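Local coordinates for protein fructosyl amine: oxygen oxidoreductase (Aspergillus fumigatus, PDB 3DJE) that is a FAD-dependent deglycating oxidase that oxidises fructosyl amines (Amadori products) with molecular oxygen, here holding a thio-fructopyranose ligand near its flavin, at residues 12-24 against 164-178. Numbering follows the deposited sequence. Where two conformers were deposited one is given.
With FAD (flavin-adenine dinucleotide), chain C.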
ATOM      1  N   VAL A  12       4.381 -16.226  -4.890  1.00  8.29           N
ATOM      2  CA  VAL A  12       3.747 -15.601  -6.061  1.00  9.17           C
ATOM      3  C   VAL A  12       3.580 -14.110  -5.794  1.00  9.47           C
ATOM      4  O   VAL A  12       2.739 -13.701  -4.977  1.00  9.83           O
ATOM      5  CB  VAL A  12       2.383 -16.260  -6.413  1.00  8.90           C
ATOM      6  CG1 VAL A  12       1.690 -15.532  -7.626  1.00  9.26           C
ATOM      7  CG2 VAL A  12       2.560 -17.738  -6.718  1.00 11.51           C
ATOM      8  N   GLY A  13       4.414 -13.318  -6.464  1.00  9.50           N
ATOM      9  CA  GLY A  13       4.446 -11.868  -6.314  1.00 10.16           C
ATOM     10  C   GLY A  13       5.686 -11.379  -5.583  1.00 10.85           C
ATOM     11  O   GLY A  13       5.937 -11.771  -4.440  1.00 11.95           O
ATOM     12  N   ALA A  14       6.458 -10.505  -6.234  1.00 10.53           N
ATOM     13  CA  ALA A  14       7.638  -9.873  -5.633  1.00 10.84           C
ATOM     14  C   ALA A  14       7.375  -8.407  -5.254  1.00 11.07           C
ATOM     15  O   ALA A  14       8.257  -7.553  -5.372  1.00 12.50           O
ATOM     16  CB  ALA A  14       8.838  -9.979  -6.595  1.00 11.15           C
ATOM     17  N   GLY A  15       6.155  -8.131  -4.805  1.00 10.89           N
ATOM     18  CA  GLY A  15       5.787  -6.797  -4.362  1.00 10.08           C
ATOM     19  C   GLY A  15       6.158  -6.594  -2.915  1.00  9.41           C
ATOM     20  O   GLY A  15       7.101  -7.214  -2.397  1.00  9.45           O
ATOM     21  N   THR A  16       5.406  -5.732  -2.251  1.00  8.99           N
ATOM     22  CA  THR A  16       5.755  -5.335  -0.884  1.00  8.39           C
ATOM     23  C   THR A  16       5.815  -6.547   0.066  1.00  8.54           C
ATOM     24  O   THR A  16       6.829  -6.794   0.743  1.00  8.52           O
ATOM     25  CB  THR A  16       4.746  -4.317  -0.339  1.00  9.36           C
ATOM     26  OG1 THR A  16       4.504  -3.303  -1.324  1.00 10.61           O
ATOM     27  CG2 THR A  16       5.282  -3.686   0.926  1.00  9.42           C
ATOM     28  N   TRP A  17       4.726  -7.296   0.108  1.00  8.21           N
ATOM     29  CA  TRP A  17       4.604  -8.369   1.078  1.00  8.34           C
ATOM     30  C   TRP A  17       5.321  -9.649   0.633  1.00  8.50           C
ATOM     31  O   TRP A  17       5.890 -10.364   1.469  1.00  8.48           O
ATOM     32  CB  TRP A  17       3.132  -8.603   1.402  1.00  8.50           C
ATOM     33  CG  TRP A  17       2.530  -7.519   2.271  1.00  7.68           C
ATOM     34  CD1 TRP A  17       3.026  -6.257   2.512  1.00  9.15           C
ATOM     35  CD2 TRP A  17       1.326  -7.629   3.028  1.00  8.55           C
ATOM     36  NE1 TRP A  17       2.199  -5.586   3.388  1.00  9.17           N
ATOM     37  CE2 TRP A  17       1.151  -6.407   3.716  1.00  8.95           C
ATOM     38  CE3 TRP A  17       0.371  -8.651   3.191  1.00 10.44           C
ATOM     39  CZ2 TRP A  17       0.061  -6.180   4.560  1.00  9.68           C
ATOM     40  CZ3 TRP A  17      -0.716  -8.421   4.044  1.00 10.42           C
ATOM     41  CH2 TRP A  17      -0.858  -7.193   4.699  1.00  9.52           C
ATOM     42  N   GLY A  18       5.353  -9.913  -0.680  1.00  8.98           N
ATOM     43  CA  GLY A  18       6.137 -11.032  -1.217  1.00  9.15           C
ATOM     44  C   GLY A  18       7.623 -10.849  -0.927  1.00  9.23           C
ATOM     45  O   GLY A  18       8.302 -11.795  -0.497  1.00  9.89           O
ATOM     46  N   THR A  19       8.126  -9.635  -1.144  1.00  8.86           N
ATOM     47  CA  THR A  19       9.531  -9.341  -0.863  1.00 10.02           C
ATOM     48  C   THR A  19       9.816  -9.450   0.637  1.00  9.33           C
ATOM     49  O   THR A  19      10.839 -10.038   1.040  1.00  9.01           O
ATOM     50  CB  THR A  19       9.970  -7.998  -1.449  1.00 10.72           C
ATOM     51  OG1 THR A  19       9.920  -8.092  -2.872  1.00 12.51           O
ATOM     52  CG2 THR A  19      11.407  -7.646  -1.044  1.00 11.23           C
ATOM     53  N   SER A  20       8.912  -8.914   1.464  1.00  8.90           N
ATOM     54  CA  SER A  20       9.077  -9.030   2.924  1.00  9.04           C
ATOM     55  C   SER A  20       9.172 -10.508   3.335  1.00  8.94           C
ATOM     56  O   SER A  20      10.038 -10.919   4.152  1.00  8.91           O
ATOM     57  CB  SER A  20       7.910  -8.384   3.666  1.00  9.75           C
ATOM     58  OG  SER A  20       8.262  -8.228   5.031  1.00 10.05           O
ATOM     59  N   THR A  21       8.278 -11.311   2.761  1.00  8.76           N
ATOM     60  CA  THR A  21       8.255 -12.738   3.034  1.00  8.90           C
ATOM     61  C   THR A  21       9.565 -13.409   2.596  1.00  8.78           C
ATOM     62  O   THR A  21      10.140 -14.207   3.348  1.00  9.44           O
ATOM     63  CB  THR A  21       7.023 -13.402   2.399  1.00  8.96           C
ATOM     64  OG1 THR A  21       5.838 -12.778   2.909  1.00 10.52           O
ATOM     65  CG2 THR A  21       6.968 -14.875   2.785  1.00  8.79           C
ATOM     66  N   ALA A  22      10.040 -13.077   1.393  1.00  8.29           N
ATOM     67  CA  ALA A  22      11.301 -13.626   0.884  1.00  9.02           C
ATOM     68  C   ALA A  22      12.465 -13.310   1.823  1.00  9.28           C
ATOM     69  O   ALA A  22      13.265 -14.189   2.172  1.00  9.92           O
ATOM     70  CB  ALA A  22      11.574 -13.102  -0.516  1.00  9.28           C
ATOM     71  N   LEU A  23      12.527 -12.052   2.256  1.00  9.09           N
ATOM     72  CA  LEU A  23      13.571 -11.588   3.165  1.00  9.54           C
ATOM     73  C   LEU A  23      13.533 -12.346   4.475  1.00  9.63           C
ATOM     74  O   LEU A  23      14.577 -12.830   4.954  1.00 10.20           O
ATOM     75  CB  LEU A  23      13.423 -10.084   3.410  1.00  9.49           C
ATOM     76  CG  LEU A  23      14.440  -9.503   4.401  1.00 10.06           C
ATOM     77  CD1 LEU A  23      15.873  -9.654   3.862  1.00 14.09           C
ATOM     78  CD2 LEU A  23      14.088  -8.036   4.705  1.00 11.07           C
ATOM     79  N   HIS A  24      12.338 -12.460   5.061  1.00  9.49           N
ATOM     80  CA  HIS A  24      12.217 -13.125   6.353  1.00 10.26           C
ATOM     81  C   HIS A  24      12.427 -14.627   6.281  1.00  9.94           C
ATOM     82  O   HIS A  24      13.020 -15.200   7.198  1.00 10.52           O
ATOM     83  CB  HIS A  24      10.946 -12.702   7.071  1.00 10.97           C
ATOM     84  CG  HIS A  24      11.031 -11.306   7.586  1.00 11.54           C
ATOM     85  ND1 HIS A  24      11.806 -10.972   8.677  1.00 14.31           N
ATOM     86  CD2 HIS A  24      10.491 -10.148   7.135  1.00 10.34           C
ATOM     87  CE1 HIS A  24      11.710  -9.670   8.899  1.00 13.76           C
ATOM     88  NE2 HIS A  24      10.924  -9.148   7.972  1.00 11.97           N
ATOM     89  N   LEU A 164      12.032  -1.281  -1.016  1.00  8.44           N
ATOM     90  CA  LEU A 164      11.597  -2.525  -1.677  1.00  9.02           C
ATOM     91  C   LEU A 164      12.772  -3.194  -2.400  1.00  8.65           C
ATOM     92  O   LEU A 164      13.012  -4.396  -2.249  1.00  9.19           O
ATOM     93  CB  LEU A 164      10.449  -2.214  -2.653  1.00  9.58           C
ATOM     94  CG  LEU A 164       9.864  -3.374  -3.462  1.00 11.28           C
ATOM     95  CD1 LEU A 164       9.250  -4.417  -2.544  1.00 14.14           C
ATOM     96  CD2 LEU A 164       8.802  -2.791  -4.417  1.00 11.75           C
ATOM     97  N   VAL A 165      13.509  -2.398  -3.173  1.00  8.85           N
ATOM     98  CA  VAL A 165      14.691  -2.876  -3.899  1.00  9.42           C
ATOM     99  C   VAL A 165      15.755  -3.375  -2.907  1.00  9.13           C
ATOM    100  O   VAL A 165      16.292  -4.458  -3.086  1.00  9.50           O
ATOM    101  CB  VAL A 165      15.247  -1.785  -4.845  1.00  9.82           C
ATOM    102  CG1 VAL A 165      16.591  -2.189  -5.427  1.00 10.10           C
ATOM    103  CG2 VAL A 165      14.257  -1.528  -5.994  1.00  9.54           C
ATOM    104  N   ALA A 166      16.009  -2.618  -1.841  1.00  8.84           N
ATOM    105  CA  ALA A 166      17.013  -3.035  -0.851  1.00  8.53           C
ATOM    106  C   ALA A 166      16.639  -4.392  -0.247  1.00  8.73           C
ATOM    107  O   ALA A 166      17.495  -5.259  -0.068  1.00  9.58           O
ATOM    108  CB  ALA A 166      17.175  -1.973   0.245  1.00  9.61           C
ATOM    109  N   ALA A 167      15.365  -4.553   0.111  1.00  8.75           N
ATOM    110  CA  ALA A 167      14.916  -5.809   0.717  1.00  8.83           C
ATOM    111  C   ALA A 167      15.031  -6.979  -0.272  1.00  9.10           C
ATOM    112  O   ALA A 167      15.465  -8.072   0.114  1.00  9.44           O
ATOM    113  CB  ALA A 167      13.488  -5.679   1.219  1.00  9.66           C
ATOM    114  N   ALA A 168      14.640  -6.767  -1.535  1.00  9.18           N
ATOM    115  CA  ALA A 168      14.751  -7.829  -2.551  1.00  9.05           C
ATOM    116  C   ALA A 168      16.213  -8.227  -2.785  1.00  9.71           C
ATOM    117  O   ALA A 168      16.538  -9.416  -2.872  1.00  9.64           O
ATOM    118  CB  ALA A 168      14.100  -7.410  -3.845  1.00  9.60           C
ATOM    119  N   ARG A 169      17.086  -7.223  -2.859  1.00  9.53           N
ATOM    120  CA  ARG A 169      18.484  -7.476  -3.131  1.00  9.83           C
ATOM    121  C   ARG A 169      19.132  -8.199  -1.962  1.00 10.08           C
ATOM    122  O   ARG A 169      19.996  -9.052  -2.173  1.00 10.24           O
ATOM    123  CB  ARG A 169      19.199  -6.170  -3.435  1.00 10.44           C
ATOM    124  CG  ARG A 169      18.783  -5.650  -4.793  1.00 11.56           C
ATOM    125  CD  ARG A 169      19.525  -4.411  -5.176  1.00 14.90           C
ATOM    126  NE  ARG A 169      20.941  -4.727  -5.353  1.00 16.28           N
ATOM    127  CZ  ARG A 169      21.905  -4.220  -4.595  1.00 19.28           C
ATOM    128  NH1 ARG A 169      21.605  -3.333  -3.653  1.00 18.84           N
ATOM    129  NH2 ARG A 169      23.170  -4.578  -4.802  1.00 19.64           N
ATOM    130  N   GLU A 170      18.701  -7.880  -0.744  1.00  9.54           N
ATOM    131  CA  GLU A 170      19.194  -8.601   0.440  1.00 10.48           C
ATOM    132  C   GLU A 170      18.687 -10.054   0.442  1.00  9.77           C
ATOM    133  O   GLU A 170      19.444 -10.982   0.697  1.00  9.95           O
ATOM    134  CB  GLU A 170      18.794  -7.869   1.720  1.00 10.44           C
ATOM    135  CG  GLU A 170      19.263  -8.576   2.992  1.00 13.29           C
ATOM    136  CD  GLU A 170      20.720  -8.325   3.379  1.00 19.59           C
ATOM    137  OE1 GLU A 170      21.563  -7.983   2.521  1.00 20.78           O
ATOM    138  OE2 GLU A 170      21.026  -8.504   4.579  1.00 24.12           O
ATOM    139  N   ALA A 171      17.410 -10.255   0.126  1.00  9.67           N
ATOM    140  CA  ALA A 171      16.870 -11.625   0.028  1.00  9.77           C
ATOM    141  C   ALA A 171      17.677 -12.427  -0.991  1.00 10.80           C
ATOM    142  O   ALA A 171      18.045 -13.589  -0.752  1.00 10.99           O
ATOM    143  CB  ALA A 171      15.399 -11.581  -0.371  1.00  9.86           C
ATOM    144  N   GLN A 172      17.973 -11.782  -2.111  1.00 10.59           N
ATOM    145  CA  GLN A 172      18.657 -12.424  -3.232  1.00 12.01           C
ATOM    146  C   GLN A 172      20.090 -12.793  -2.845  1.00 12.87           C
ATOM    147  O   GLN A 172      20.554 -13.902  -3.149  1.00 13.76           O
ATOM    148  CB  GLN A 172      18.634 -11.502  -4.442  1.00 12.79           C
ATOM    149  CG  GLN A 172      19.269 -12.108  -5.672  1.00 13.49           C
ATOM    150  CD  GLN A 172      19.267 -11.148  -6.818  1.00 17.21           C
ATOM    151  OE1 GLN A 172      19.772 -10.032  -6.700  1.00 19.17           O
ATOM    152  NE2 GLN A 172      18.690 -11.569  -7.947  1.00 18.25           N
ATOM    153  N   ARG A 173      20.794 -11.894  -2.163  1.00 13.02           N
ATOM    154  CA  ARG A 173      22.177 -12.220  -1.791  1.00 14.94           C
ATOM    155  C   ARG A 173      22.238 -13.331  -0.739  1.00 15.22           C
ATOM    156  O   ARG A 173      23.249 -14.046  -0.630  1.00 14.98           O
ATOM    157  CB  ARG A 173      22.996 -10.983  -1.407  1.00 15.43           C
ATOM    158  CG  ARG A 173      22.635 -10.308  -0.122  1.00 16.21           C
ATOM    159  CD  ARG A 173      23.626  -9.147   0.153  1.00 16.26           C
ATOM    160  NE  ARG A 173      23.583  -8.175  -0.928  1.00 17.22           N
ATOM    161  CZ  ARG A 173      22.792  -7.101  -0.957  1.00 16.15           C
ATOM    162  NH1 ARG A 173      21.976  -6.810   0.064  1.00 13.46           N
ATOM    163  NH2 ARG A 173      22.826  -6.306  -2.018  1.00 17.71           N
HETATM  164  N   MSE A 174      21.139 -13.493  -0.004  1.00 15.64           N
HETATM  165  CA  MSE A 174      20.999 -14.584   0.953  1.00 19.66           C
HETATM  166  C   MSE A 174      20.474 -15.873   0.331  1.00 16.98           C
HETATM  167  O   MSE A 174      20.228 -16.852   1.036  1.00 17.55           O
HETATM  168  CB  MSE A 174      20.124 -14.158   2.121  1.00 18.92           C
HETATM  169  CG  MSE A 174      20.732 -13.009   2.886  1.00 21.90           C
HETATM  170 SE   MSE A 174      19.495 -12.513   4.258  1.00 35.19          SE
HETATM  171  CE  MSE A 174      19.825 -13.966   5.499  1.00 31.66           C
ATOM    172  N   GLY A 175      20.295 -15.865  -0.985  1.00 14.95           N
ATOM    173  CA  GLY A 175      20.031 -17.093  -1.726  1.00 14.38           C
ATOM    174  C   GLY A 175      18.669 -17.221  -2.381  1.00 13.80           C
ATOM    175  O   GLY A 175      18.407 -18.201  -3.089  1.00 14.25           O
ATOM    176  N   VAL A 176      17.796 -16.238  -2.163  1.00 12.76           N
ATOM    177  CA  VAL A 176      16.465 -16.289  -2.777  1.00 11.99           C
ATOM    178  C   VAL A 176      16.580 -16.076  -4.293  1.00 12.10           C
ATOM    179  O   VAL A 176      17.317 -15.188  -4.767  1.00 12.23           O
ATOM    180  CB  VAL A 176      15.494 -15.262  -2.139  1.00 11.33           C
ATOM    181  CG1 VAL A 176      14.131 -15.241  -2.880  1.00 10.97           C
ATOM    182  CG2 VAL A 176      15.304 -15.550  -0.641  1.00 11.49           C
ATOM    183  N   LYS A 177      15.865 -16.920  -5.029  0.50 12.24           N
ATOM    184  CA  LYS A 177      15.807 -16.873  -6.486  0.50 12.33           C
ATOM    185  C   LYS A 177      14.651 -15.968  -6.891  0.50 12.39           C
ATOM    186  O   LYS A 177      13.512 -16.205  -6.501  0.50 12.49           O
ATOM    187  CB  LYS A 177      15.583 -18.286  -7.030  0.50 12.69           C
ATOM    188  CG  LYS A 177      16.694 -19.271  -6.665  0.50 14.55           C
ATOM    189  CD  LYS A 177      16.191 -20.718  -6.601  0.50 15.14           C
ATOM    190  CE  LYS A 177      15.679 -21.107  -5.209  0.50 15.37           C
ATOM    191  NZ  LYS A 177      16.577 -20.690  -4.090  0.50 15.56           N
ATOM    192  N   PHE A 178      14.947 -14.918  -7.653  1.00 12.45           N
ATOM    193  CA  PHE A 178      13.885 -14.083  -8.218  1.00 12.76           C
ATOM    194  C   PHE A 178      13.777 -14.354  -9.697  1.00 13.19           C
ATOM    195  O   PHE A 178      14.744 -14.143 -10.438  1.00 14.47           O
ATOM    196  CB  PHE A 178      14.141 -12.583  -7.997  1.00 12.65           C
ATOM    197  CG  PHE A 178      13.880 -12.122  -6.592  1.00 12.18           C
ATOM    198  CD1 PHE A 178      12.723 -11.403  -6.275  1.00 12.33           C
ATOM    199  CD2 PHE A 178      14.786 -12.407  -5.581  1.00 12.11           C
ATOM    200  CE1 PHE A 178      12.480 -10.973  -4.957  1.00 13.43           C
ATOM    201  CE2 PHE A 178      14.557 -11.988  -4.265  1.00 13.20           C
ATOM    202  CZ  PHE A 178      13.401 -11.271  -3.948  1.00 13.54           C
TER
HETATM  203  PA  FAD C 500       2.005  -5.162  -4.294  1.00  9.66           P
HETATM  204  O1A FAD C 500       3.160  -4.511  -3.668  1.00 10.32           O
HETATM  205  O2A FAD C 500       1.180  -4.378  -5.264  1.00  9.99           O
HETATM  206  O5B FAD C 500       2.597  -6.471  -4.957  1.00 10.46           O
HETATM  207  C5B FAD C 500       1.822  -7.344  -5.782  1.00 10.37           C
HETATM  208  C4B FAD C 500       2.810  -8.077  -6.699  1.00 11.02           C
HETATM  209  O4B FAD C 500       2.002  -9.090  -7.326  1.00  9.92           O
HETATM  210  C3B FAD C 500       3.259  -7.099  -7.810  1.00 11.02           C
HETATM  211  O3B FAD C 500       4.686  -6.927  -7.804  1.00 12.08           O
HETATM  212  C2B FAD C 500       2.772  -7.816  -9.079  1.00  9.60           C
HETATM  213  O2B FAD C 500       3.718  -7.695 -10.187  1.00 12.18           O
HETATM  214  C1B FAD C 500       2.587  -9.276  -8.579  1.00 11.05           C
HETATM  215  N9A FAD C 500       1.775 -10.013  -9.595  1.00 10.58           N
HETATM  216  C8A FAD C 500       0.703  -9.580 -10.292  1.00 10.90           C
HETATM  217  N7A FAD C 500       0.317 -10.550 -11.147  1.00  9.14           N
HETATM  218  C5A FAD C 500       1.149 -11.590 -10.986  1.00  8.71           C
HETATM  219  C6A FAD C 500       1.258 -12.847 -11.590  1.00  9.40           C
HETATM  220  N6A FAD C 500       0.398 -13.207 -12.572  1.00 10.29           N
HETATM  221  N1A FAD C 500       2.237 -13.679 -11.185  1.00  9.55           N
HETATM  222  C2A FAD C 500       3.098 -13.327 -10.222  1.00  9.77           C
HETATM  223  N3A FAD C 500       3.025 -12.132  -9.627  1.00  8.96           N
HETATM  224  C4A FAD C 500       2.060 -11.256  -9.996  1.00  8.87           C
HETATM  225  N1  FAD C 500       0.575   2.101   2.468  1.00  9.29           N
HETATM  226  C2  FAD C 500       1.227   2.676   3.557  1.00  9.88           C
HETATM  227  O2  FAD C 500       1.592   1.999   4.520  1.00 10.41           O
HETATM  228  N3  FAD C 500       1.461   4.051   3.553  1.00  9.88           N
HETATM  229  C4  FAD C 500       1.053   4.863   2.500  1.00 11.21           C
HETATM  230  O4  FAD C 500       1.282   6.078   2.529  1.00 10.70           O
HETATM  231  C4X FAD C 500       0.381   4.273   1.418  1.00 10.49           C
HETATM  232  N5  FAD C 500      -0.057   5.058   0.354  1.00 11.11           N
HETATM  233  C5X FAD C 500      -0.561   4.441  -0.789  1.00  9.98           C
HETATM  234  C6  FAD C 500      -0.795   5.222  -1.917  1.00 11.30           C
HETATM  235  C7  FAD C 500      -1.253   4.633  -3.090  1.00 11.37           C
HETATM  236  C7M FAD C 500      -1.516   5.547  -4.295  1.00 11.77           C
HETATM  237  C8  FAD C 500      -1.456   3.255  -3.150  1.00 10.75           C
HETATM  238  C8M FAD C 500      -1.891   2.595  -4.480  1.00 11.57           C
HETATM  239  C9  FAD C 500      -1.201   2.473  -2.015  1.00 10.37           C
HETATM  240  C9A FAD C 500      -0.740   3.061  -0.830  1.00  9.09           C
HETATM  241  N10 FAD C 500      -0.488   2.303   0.330  1.00  9.79           N
HETATM  242  C10 FAD C 500       0.153   2.899   1.416  1.00  9.91           C
HETATM  243  C1' FAD C 500      -0.878   0.887   0.399  1.00  8.36           C
HETATM  244  C2' FAD C 500       0.318   0.000   0.050  1.00  8.62           C
HETATM  245  O2' FAD C 500       1.030   0.559  -1.076  1.00  9.46           O
HETATM  246  C3' FAD C 500      -0.179  -1.405  -0.276  1.00  7.33           C
HETATM  247  O3' FAD C 500      -1.112  -1.824   0.742  1.00  9.64           O
HETATM  248  C4' FAD C 500       0.961  -2.429  -0.309  1.00  8.43           C
HETATM  249  O4' FAD C 500       2.085  -1.947  -1.045  1.00  9.75           O
HETATM  250  C5' FAD C 500       0.448  -3.717  -0.963  1.00  9.58           C
HETATM  251  O5' FAD C 500       1.487  -4.710  -0.953  1.00  8.86           O
HETATM  252  P   FAD C 500       1.245  -6.134  -1.649  1.00  9.27           P
HETATM  253  O1P FAD C 500      -0.013  -6.730  -1.108  1.00  9.53           O
HETATM  254  O2P FAD C 500       2.527  -6.857  -1.535  1.00  9.14           O
HETATM  255  O3P FAD C 500       1.004  -5.796  -3.202  1.00  9.07           O
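The dinucleotide-binding loop and helix of the FAD site pack against helix 160-173 with Thr19 at the middle, flanked by Leu164 and Leu23; its methyl CG2 meets Ala167 CB at 3.6 Å and also touches Ala168. Small partners let segments 16-24 and 164-173 approach to 8.5 Å between axes, their directions 35° apart. With Thr19 OG1 beside the backbone N (chi1 -66°), CG2 falls anti to that N and faces the alanines, while OG1 lies within weak hydrogen-bonding distance of both Ala14 O and Gly15 O, which compete for its one proton. Leu164 crosses Thr19 at about a right angle, laying CD1 3.5 Å from Gly15 O, beside the start of the FAD-binding helix. One helical turn further, the backbone of Ala22 and Leu23 runs close to Ala171, with Leu23 N 3.9 Å from Ala171 CB, while Leu23 CD1 rests on Glu170 CG at 3.7 Å. Beyond the Schellman motif at Gly175, Val176 CG1 reaches Ala22 CB, and the Phe178 ring presents its edge to Ala14 CB, 4.1 Å from CE1. Val35 of strand 33-37 touches Ala14, Ala22 and Val176, tying both segments to the sheet. On the cofactor side, Thr16 N donates to FAD O1A (173°) and Trp17 N to FAD O2P, both nearly straight. With Gly13, Gly15 and Gly18 spaced as GxGxxG, this is the strand-turn-helix of a Rossmann-type FAD-binding domain.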